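Local coordinates for protein UDP-N-acetylglucosamine 3-dehydrogenase (Acidithiobacillus ferrooxidans, PDB 7BVJ) that catalyses the NAD(+)-dependent oxidation of the glucosamine 3-position of UDP-N-acetylglucosamine to a ketone, a step in making the GlcN3N sugar of lipid A, at residues Gly7-Gly12 and Asp55-Glu60; Glu37-Val42 and Cys48-Ser53; Val64-Pro69 and Glu78-Ala83. All blocks are in the same frame, centred on the assembly; numbering follows the deposited sequence.

Interaction 1 of 3, residues Gly7-Gly12 and Asp55-Glu60. With NAD (nicotinamide-adenine-dinucleotide), chain E.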
# COMPACT_ATOMS: atom_id res chain seq x y z
N GLY A 7 10.49 10.00 13.59
CA GLY A 7 10.34 8.89 14.51
C GLY A 7 9.45 7.81 13.93
O GLY A 7 8.77 8.00 12.92
N VAL A 8 9.47 6.66 14.59
CA VAL A 8 8.60 5.54 14.24
C VAL A 8 7.88 5.09 15.50
O VAL A 8 8.51 4.87 16.54
CB VAL A 8 9.35 4.37 13.59
CG1 VAL A 8 8.38 3.24 13.23
CG2 VAL A 8 10.09 4.83 12.32
N ILE A 9 6.57 4.97 15.41
CA ILE A 9 5.72 4.45 16.48
C ILE A 9 5.31 3.05 16.06
O ILE A 9 4.54 2.88 15.10
CB ILE A 9 4.49 5.34 16.69
CG1 ILE A 9 4.95 6.76 17.10
CG2 ILE A 9 3.52 4.67 17.68
CD1 ILE A 9 3.84 7.79 17.06
N GLY A 10 5.86 2.04 16.73
CA GLY A 10 5.62 0.66 16.36
C GLY A 10 6.77 0.12 15.52
O GLY A 10 6.82 0.38 14.32
N VAL A 11 7.68 -0.62 16.14
CA VAL A 11 8.88 -1.09 15.47
C VAL A 11 8.98 -2.61 15.46
O VAL A 11 10.07 -3.17 15.64
CB VAL A 11 10.15 -0.45 16.07
CG1 VAL A 11 10.33 0.95 15.49
CG2 VAL A 11 10.06 -0.41 17.60
N GLY A 12 7.87 -3.28 15.25
CA GLY A 12 7.94 -4.69 14.92
C GLY A 12 8.61 -4.93 13.57
O GLY A 12 9.49 -4.17 13.17
N ASP A 55 4.28 10.01 23.85
CA ASP A 55 4.23 11.47 23.94
C ASP A 55 5.63 12.08 23.90
O ASP A 55 5.83 13.14 23.31
CB ASP A 55 3.48 11.90 25.20
CG ASP A 55 2.05 11.39 25.22
OD1 ASP A 55 1.58 11.01 26.31
OD2 ASP A 55 1.40 11.36 24.14
N ALA A 56 6.61 11.40 24.50
CA ALA A 56 7.97 11.93 24.53
C ALA A 56 8.64 11.79 23.17
O ALA A 56 9.46 12.64 22.79
CB ALA A 56 8.79 11.24 25.61
N LEU A 57 8.33 10.72 22.44
CA LEU A 57 8.68 10.67 21.03
C LEU A 57 8.11 11.88 20.30
O LEU A 57 8.84 12.62 19.64
CB LEU A 57 8.17 9.37 20.40
CG LEU A 57 8.56 9.14 18.93
CD1 LEU A 57 8.71 7.64 18.63
CD2 LEU A 57 7.56 9.75 17.99
N LEU A 58 6.80 12.09 20.40
CA LEU A 58 6.17 13.14 19.61
C LEU A 58 6.74 14.52 19.95
O LEU A 58 6.83 15.38 19.07
CB LEU A 58 4.65 13.09 19.80
CG LEU A 58 4.02 11.88 19.09
CD1 LEU A 58 2.63 11.61 19.61
CD2 LEU A 58 4.01 12.08 17.56
N ALA A 59 7.16 14.73 21.20
CA ALA A 59 7.76 16.02 21.57
C ALA A 59 9.05 16.31 20.82
O ALA A 59 9.41 17.48 20.67
CB ALA A 59 8.02 16.08 23.08
N GLU A 60 9.76 15.29 20.33
CA GLU A 60 11.08 15.45 19.73
C GLU A 60 11.09 15.30 18.20
O GLU A 60 12.18 15.22 17.63
CB GLU A 60 12.06 14.43 20.34
CG GLU A 60 12.23 14.51 21.87
CD GLU A 60 13.43 15.35 22.32
OE1 GLU A 60 14.08 16.01 21.47
OE2 GLU A 60 13.72 15.35 23.54
PA NAD E . 4.14 -6.67 14.03
O1A NAD E . 3.15 -6.94 15.11
O2A NAD E . 5.44 -7.36 13.71
O5B NAD E . 4.71 -5.11 14.56
C5B NAD E . 3.74 -4.58 15.43
C4B NAD E . 4.41 -3.66 16.45
O4B NAD E . 3.48 -2.75 16.97
C3B NAD E . 4.86 -4.57 17.61
O3B NAD E . 6.18 -4.24 17.79
C2B NAD E . 3.97 -4.12 18.78
O2B NAD E . 4.68 -4.15 20.02
C1B NAD E . 3.73 -2.67 18.38
N9A NAD E . 2.52 -2.08 18.93
C8A NAD E . 1.26 -2.60 19.12
N7A NAD E . 0.40 -1.73 19.63
C5A NAD E . 1.12 -0.56 19.78
C6A NAD E . 0.78 0.72 20.27
N6A NAD E . -0.51 0.97 20.71
N1A NAD E . 1.72 1.71 20.31
C2A NAD E . 2.98 1.38 19.87
N3A NAD E . 3.44 0.21 19.37
C4A NAD E . 2.47 -0.75 19.35
O3 NAD E . 3.51 -6.54 12.54
PN NAD E . 4.32 -5.78 11.39
O1N NAD E . 5.33 -4.70 11.67
O2N NAD E . 4.34 -6.85 10.35
O5D NAD E . 3.08 -4.76 10.59

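Interaction 2 of 3, residues Glu37-Val42 and Cys48-Ser53. With NAD (nicotinamide-adenine-dinucleotide), chain E.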
# COMPACT_ATOMS: atom_id res chain seq x y z
N GLU A 37 11.43 -3.86 25.42
CA GLU A 37 12.57 -4.63 24.92
C GLU A 37 12.81 -4.41 23.43
O GLU A 37 13.95 -4.24 22.98
CB GLU A 37 12.31 -6.12 25.18
CG GLU A 37 13.48 -6.92 25.66
CD GLU A 37 13.03 -8.22 26.28
OE1 GLU A 37 12.07 -8.82 25.75
OE2 GLU A 37 13.60 -8.64 27.30
N ARG A 38 11.73 -4.42 22.64
CA ARG A 38 11.85 -4.37 21.18
C ARG A 38 12.29 -2.98 20.71
O ARG A 38 13.17 -2.85 19.85
CB ARG A 38 10.52 -4.78 20.55
CG ARG A 38 10.56 -4.93 19.03
CD ARG A 38 9.22 -5.46 18.52
NE ARG A 38 9.00 -6.85 18.95
CZ ARG A 38 7.84 -7.31 19.42
NH1 ARG A 38 6.79 -6.50 19.53
NH2 ARG A 38 7.74 -8.59 19.79
N ALA A 39 11.66 -1.94 21.26
CA ALA A 39 12.15 -0.58 21.04
C ALA A 39 13.62 -0.45 21.41
O ALA A 39 14.39 0.19 20.70
CB ALA A 39 11.32 0.42 21.85
N ALA A 40 14.01 -1.04 22.55
CA ALA A 40 15.40 -0.91 23.00
C ALA A 40 16.36 -1.56 22.01
O ALA A 40 17.41 -0.98 21.70
CB ALA A 40 15.56 -1.51 24.39
N GLU A 41 16.02 -2.74 21.49
CA GLU A 41 16.94 -3.34 20.52
C GLU A 41 16.97 -2.55 19.21
O GLU A 41 18.03 -2.40 18.59
CB GLU A 41 16.59 -4.80 20.27
CG GLU A 41 15.32 -5.01 19.48
CD GLU A 41 14.77 -6.43 19.59
OE1 GLU A 41 15.37 -7.25 20.32
OE2 GLU A 41 13.74 -6.70 18.95
N VAL A 42 15.82 -2.03 18.77
CA VAL A 42 15.81 -1.24 17.54
C VAL A 42 16.66 0.02 17.71
O VAL A 42 17.48 0.36 16.84
CB VAL A 42 14.36 -0.89 17.13
CG1 VAL A 42 14.35 0.05 15.96
CG2 VAL A 42 13.59 -2.16 16.76
N CYS A 48 19.68 5.35 17.83
CA CYS A 48 18.72 6.38 18.19
C CYS A 48 18.22 6.11 19.60
O CYS A 48 18.66 5.16 20.25
CB CYS A 48 17.57 6.40 17.18
SG CYS A 48 16.62 4.87 17.15
N ARG A 49 17.28 6.93 20.06
CA ARG A 49 16.67 6.75 21.37
C ARG A 49 15.58 5.68 21.32
O ARG A 49 14.95 5.47 20.29
CB ARG A 49 16.05 8.06 21.86
CG ARG A 49 16.81 8.75 22.98
CD ARG A 49 16.13 10.05 23.42
NE ARG A 49 15.25 9.86 24.57
CZ ARG A 49 14.60 10.85 25.19
NH1 ARG A 49 14.71 12.09 24.75
NH2 ARG A 49 13.82 10.59 26.23
N ALA A 50 15.37 5.02 22.45
CA ALA A 50 14.14 4.29 22.70
C ALA A 50 13.33 5.12 23.69
O ALA A 50 13.76 5.33 24.82
CB ALA A 50 14.42 2.89 23.27
N PHE A 51 12.15 5.62 23.24
CA PHE A 51 11.46 6.56 24.11
C PHE A 51 10.58 5.83 25.13
O PHE A 51 10.05 4.74 24.85
CB PHE A 51 10.59 7.51 23.29
CG PHE A 51 11.38 8.60 22.58
CD1 PHE A 51 11.51 9.86 23.15
CD2 PHE A 51 11.96 8.36 21.34
CE1 PHE A 51 12.23 10.87 22.49
CE2 PHE A 51 12.66 9.36 20.67
CZ PHE A 51 12.80 10.62 21.24
N PRO A 52 10.41 6.41 26.32
CA PRO A 52 9.59 5.77 27.35
C PRO A 52 8.10 5.93 27.14
O PRO A 52 7.33 5.30 27.87
CB PRO A 52 10.03 6.47 28.63
CG PRO A 52 10.39 7.85 28.16
CD PRO A 52 11.04 7.65 26.82
N SER A 53 7.66 6.76 26.19
CA SER A 53 6.23 6.91 25.91
C SER A 53 6.07 7.49 24.51
O SER A 53 7.01 8.06 23.95
CB SER A 53 5.54 7.82 26.94
OG SER A 53 5.96 9.17 26.76
PA NAD E . 4.14 -6.67 14.03
O1A NAD E . 3.15 -6.94 15.11
O2A NAD E . 5.44 -7.36 13.71
O5B NAD E . 4.71 -5.11 14.56
C5B NAD E . 3.74 -4.58 15.43
C4B NAD E . 4.41 -3.66 16.45
O4B NAD E . 3.48 -2.75 16.97
C3B NAD E . 4.86 -4.57 17.61
O3B NAD E . 6.18 -4.24 17.79
C2B NAD E . 3.97 -4.12 18.78
O2B NAD E . 4.68 -4.15 20.02
C1B NAD E . 3.73 -2.67 18.38
N9A NAD E . 2.52 -2.08 18.93
C8A NAD E . 1.26 -2.60 19.12
N7A NAD E . 0.40 -1.73 19.63
C5A NAD E . 1.12 -0.56 19.78
C6A NAD E . 0.78 0.72 20.27
N6A NAD E . -0.51 0.97 20.71
N1A NAD E . 1.72 1.71 20.31
C2A NAD E . 2.98 1.38 19.87
N3A NAD E . 3.44 0.21 19.37
C4A NAD E . 2.47 -0.75 19.35
O3 NAD E . 3.51 -6.54 12.54
PN NAD E . 4.32 -5.78 11.39
O1N NAD E . 5.33 -4.70 11.67
O2N NAD E . 4.34 -6.85 10.35
O5D NAD E . 3.08 -4.76 10.59

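Interaction 3 of 3, residues Val64-Pro69 and Glu78-Ala83. With NAD (nicotinamide-adenine-dinucleotide), chain E.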
# COMPACT_ATOMS: atom_id res chain seq x y z
N VAL A 64 6.31 11.21 11.82
CA VAL A 64 6.46 9.82 12.23
C VAL A 64 5.88 8.89 11.17
O VAL A 64 4.97 9.25 10.42
CB VAL A 64 5.80 9.53 13.59
CG1 VAL A 64 6.40 10.40 14.69
CG2 VAL A 64 4.30 9.74 13.47
N SER A 65 6.42 7.68 11.14
CA SER A 65 5.69 6.54 10.60
C SER A 65 4.96 5.81 11.73
O SER A 65 5.50 5.62 12.82
CB SER A 65 6.65 5.58 9.88
OG SER A 65 6.97 6.06 8.57
N ILE A 66 3.72 5.42 11.45
CA ILE A 66 2.88 4.66 12.38
C ILE A 66 2.73 3.26 11.79
O ILE A 66 2.08 3.07 10.75
CB ILE A 66 1.52 5.32 12.60
CG1 ILE A 66 1.68 6.58 13.45
CG2 ILE A 66 0.56 4.37 13.25
CD1 ILE A 66 0.51 7.52 13.33
N VAL A 67 3.38 2.29 12.44
CA VAL A 67 3.45 0.93 11.94
C VAL A 67 2.95 -0.04 13.01
O VAL A 67 3.53 -1.10 13.24
CB VAL A 67 4.88 0.58 11.48
CG1 VAL A 67 4.82 -0.59 10.50
CG2 VAL A 67 5.55 1.79 10.83
N THR A 68 1.91 0.38 13.74
CA THR A 68 1.26 -0.43 14.76
C THR A 68 0.14 -1.25 14.13
O THR A 68 -0.16 -1.10 12.94
CB THR A 68 0.75 0.49 15.86
OG1 THR A 68 -0.14 1.46 15.28
CG2 THR A 68 1.94 1.21 16.55
N PRO A 69 -0.50 -2.16 14.88
CA PRO A 69 -1.61 -2.93 14.29
C PRO A 69 -2.74 -2.02 13.85
O PRO A 69 -3.00 -0.99 14.47
CB PRO A 69 -2.04 -3.88 15.43
CG PRO A 69 -0.80 -4.08 16.22
CD PRO A 69 -0.14 -2.70 16.21
N GLU A 78 -4.37 9.83 15.95
CA GLU A 78 -5.02 10.93 16.64
C GLU A 78 -4.06 11.60 17.62
O GLU A 78 -3.95 12.83 17.65
CB GLU A 78 -6.27 10.41 17.37
CG GLU A 78 -7.28 11.48 17.69
CD GLU A 78 -8.43 10.96 18.54
OE1 GLU A 78 -8.23 9.97 19.30
OE2 GLU A 78 -9.52 11.55 18.45
N VAL A 79 -3.34 10.80 18.43
CA VAL A 79 -2.40 11.40 19.38
C VAL A 79 -1.29 12.13 18.63
O VAL A 79 -0.86 13.23 19.02
CB VAL A 79 -1.85 10.35 20.36
CG1 VAL A 79 -0.80 10.99 21.27
CG2 VAL A 79 -2.97 9.74 21.20
N ALA A 80 -0.82 11.55 17.52
CA ALA A 80 0.31 12.13 16.80
C ALA A 80 -0.09 13.45 16.15
O ALA A 80 0.67 14.42 16.18
CB ALA A 80 0.85 11.15 15.78
N MET A 81 -1.31 13.52 15.60
CA MET A 81 -1.74 14.77 14.98
C MET A 81 -2.13 15.82 16.00
O MET A 81 -2.06 17.02 15.69
CB MET A 81 -2.91 14.52 14.03
CG MET A 81 -2.51 13.87 12.73
SD MET A 81 -3.95 13.33 11.78
CE MET A 81 -3.13 12.60 10.39
N GLN A 82 -2.60 15.41 17.18
CA GLN A 82 -2.88 16.40 18.22
C GLN A 82 -1.62 17.14 18.63
O GLN A 82 -1.69 18.30 19.06
CB GLN A 82 -3.51 15.73 19.44
CG GLN A 82 -4.01 16.72 20.46
CD GLN A 82 -4.91 17.78 19.83
OE1 GLN A 82 -5.89 17.44 19.16
NE2 GLN A 82 -4.57 19.05 20.03
N ALA A 83 -0.47 16.50 18.49
CA ALA A 83 0.85 17.07 18.73
C ALA A 83 1.42 17.79 17.50
O ALA A 83 2.62 18.07 17.47
CB ALA A 83 1.81 15.98 19.18
PA NAD E . 4.14 -6.67 14.03
O1A NAD E . 3.15 -6.94 15.11
O2A NAD E . 5.44 -7.36 13.71
O5B NAD E . 4.71 -5.11 14.56
C5B NAD E . 3.74 -4.58 15.43
C4B NAD E . 4.41 -3.66 16.45
O4B NAD E . 3.48 -2.75 16.97
C3B NAD E . 4.86 -4.57 17.61
O3B NAD E . 6.18 -4.24 17.79
C2B NAD E . 3.97 -4.12 18.78
O2B NAD E . 4.68 -4.15 20.02
C1B NAD E . 3.73 -2.67 18.38
N9A NAD E . 2.52 -2.08 18.93
C8A NAD E . 1.26 -2.60 19.12
N7A NAD E . 0.40 -1.73 19.63
C5A NAD E . 1.12 -0.56 19.78
C6A NAD E . 0.78 0.72 20.27
N6A NAD E . -0.51 0.97 20.71
N1A NAD E . 1.72 1.71 20.31
C2A NAD E . 2.98 1.38 19.87
N3A NAD E . 3.44 0.21 19.37
C4A NAD E . 2.47 -0.75 19.35
O3 NAD E . 3.51 -6.54 12.54
PN NAD E . 4.32 -5.78 11.39
O1N NAD E . 5.33 -4.70 11.67
O2N NAD E . 4.34 -6.85 10.35
O5D NAD E . 3.08 -4.76 10.59

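Interaction 1 of 3, residues Gly7-Gly12 and Asp55-Glu60
At the end of the first strand of the Rossmann fold, just before its glycine-rich turn, the carbonyl O of V8 and the side chain of I9 meet L57 of helix 54-59, and I9 also reaches L58; the axes of strand 7-9 and helix 55-59 run nearly antiparallel (157°) and come within 9.2 Å. The two methyls of L57 divide the work: CD1 rests 3.5 Å from V8 O, while CD2 lies 4.1 Å from I9 CG1. I9 CD1 comes 4.3 Å from L58 CD2. With CG1 of I9 anti to its carbonyl carbon (chi1 -61°), that branch reaches for the helix and CG2 is left for the cofactor, 4.0 Å from NAD C2A. One residue thus joins the helix layer to the adenine. The turn that follows is consistent with a GxGxxG motif, and glycine matters in it: a side chain at G12 would run into NAD O5B. At G7, likewise, a CB would press on L57 CD2. Around the contact, L57 also touches F32 of strand 27-32 and V64 of strand 63-66, whereas L58 leans on V79 and A80 of helix 73-82, so helix 54-59 covers one side of the parallel sheet beside that helix.

Interaction 2 of 3, residues Glu37-Val42 and Cys48-Ser53
A39 and A50 meet where helix 36-46 packs on strand 49-50, the last two elements of a beta-alpha-beta crossover that begins with strand 27-32 in the Rossmann fold. The tight part is built almost wholly from small groups, and no hydrogen bond crosses the contact. A50 CB points at the helix and lies 3.7 Å from A39 O and 3.9 Å from A40 CA, and the methyls of A39 and A50 stand 4.2 Å apart. With nothing larger than alanine between them, the two backbones draw close, A40 CA and A50 CA being 5.4 Å apart. On the inner side A39 is buried and touches D33, and C48 packs on L28 and A43. The outer side is looser: A40 and A50, though their atoms pack closely, sit on the solvent side. There R49 turns away from the helix and lays its guanidinium against F51, whose CE1 sits 3.5 Å above the guanidinium plane. S53 caps the start of helix 54-59 through its OG and A56 N.

R38, an NAD-binding residue, leaves the same helix for the cofactor. Its CG is anti to the backbone N (chi1 -173°), and a bend at chi3 (-68°) swings the guanidinium round to the adenosine ribose. NH1 donates a hydrogen bond of 2.9 Å to NAD O3B, clearly bent at 140°. A leucine here would probably leave O3B without this donor and the ribose freer to shift, although D33 OD1 also hydrogen-bonds the cofactor. The second ribose hydroxyl lies in the guanidinium plane, at its edge, with R38 NH1 3.2 Å from NAD O2B.

Interaction 3 of 3, residues Val64-Pro69 and Glu78-Ala83
V64 and A80 mark the closest approach of the two backbones, their CA atoms 8.0 Å apart, as strand 63-66 passes beneath helix 73-82. The contact converges on a single methyl group. A80 CB points at the strand and is met by two side chains on the same side of it: V64 CG2 at 4.4 Å and I66 CD1, also at 4.4 Å. S65, between them, faces the other side of the sheet, where its OG hydrogen-bonds H18 ND1 and Y22 OH. No polar bond links strand to helix, and all three touching residues are buried. The arrangement belongs to the beta-alpha-beta unit of strand 63-66, helix 73-82 and strand 86-90 in the Rossmann domain. Next to this contact, I66 also packs on V76 and A77, while A80 also touches C87 of strand 86-90.

Beyond I66 the chain leaves the strand and turns to the cofactor. T68 and P69 lie against the same face of the adenine, with T68 CG2 3.3 Å from NAD N3A and P69 CD 3.2 Å from NAD C8A. In T68 the methyl is anti to the carbonyl carbon, with OG1 set between the backbone N and that carbon (chi1 58°); the hydroxyl is hydrogen-bonded to T72 OG1, which fixes the rotation that lays the methyl on the base.

In the fold
All three contacts lie in the NAD-binding Rossmann domain and reach one parallel sheet. Interaction 2 falls, along the chain, between the two segments of interaction 1; interaction 3 follows both. The centres of interactions 1 and 3 are about 8 Å apart, and their strands 5-9 and 63-66 are neighbours, joined by backbone hydrogen bonds of I9 to S65 and V67. Interaction 2, its centre about 9 Å from that of interaction 1, sits at the sheet edge formed by strand 49-50, where F51 touches A56 and L57. The centres of interactions 2 and 3 are about 16 Å apart. R38 of interaction 2 binds the adenosine ribose of NAD and T68 and P69 of interaction 3 lie on the adenine, while segment 7-12 runs beside both.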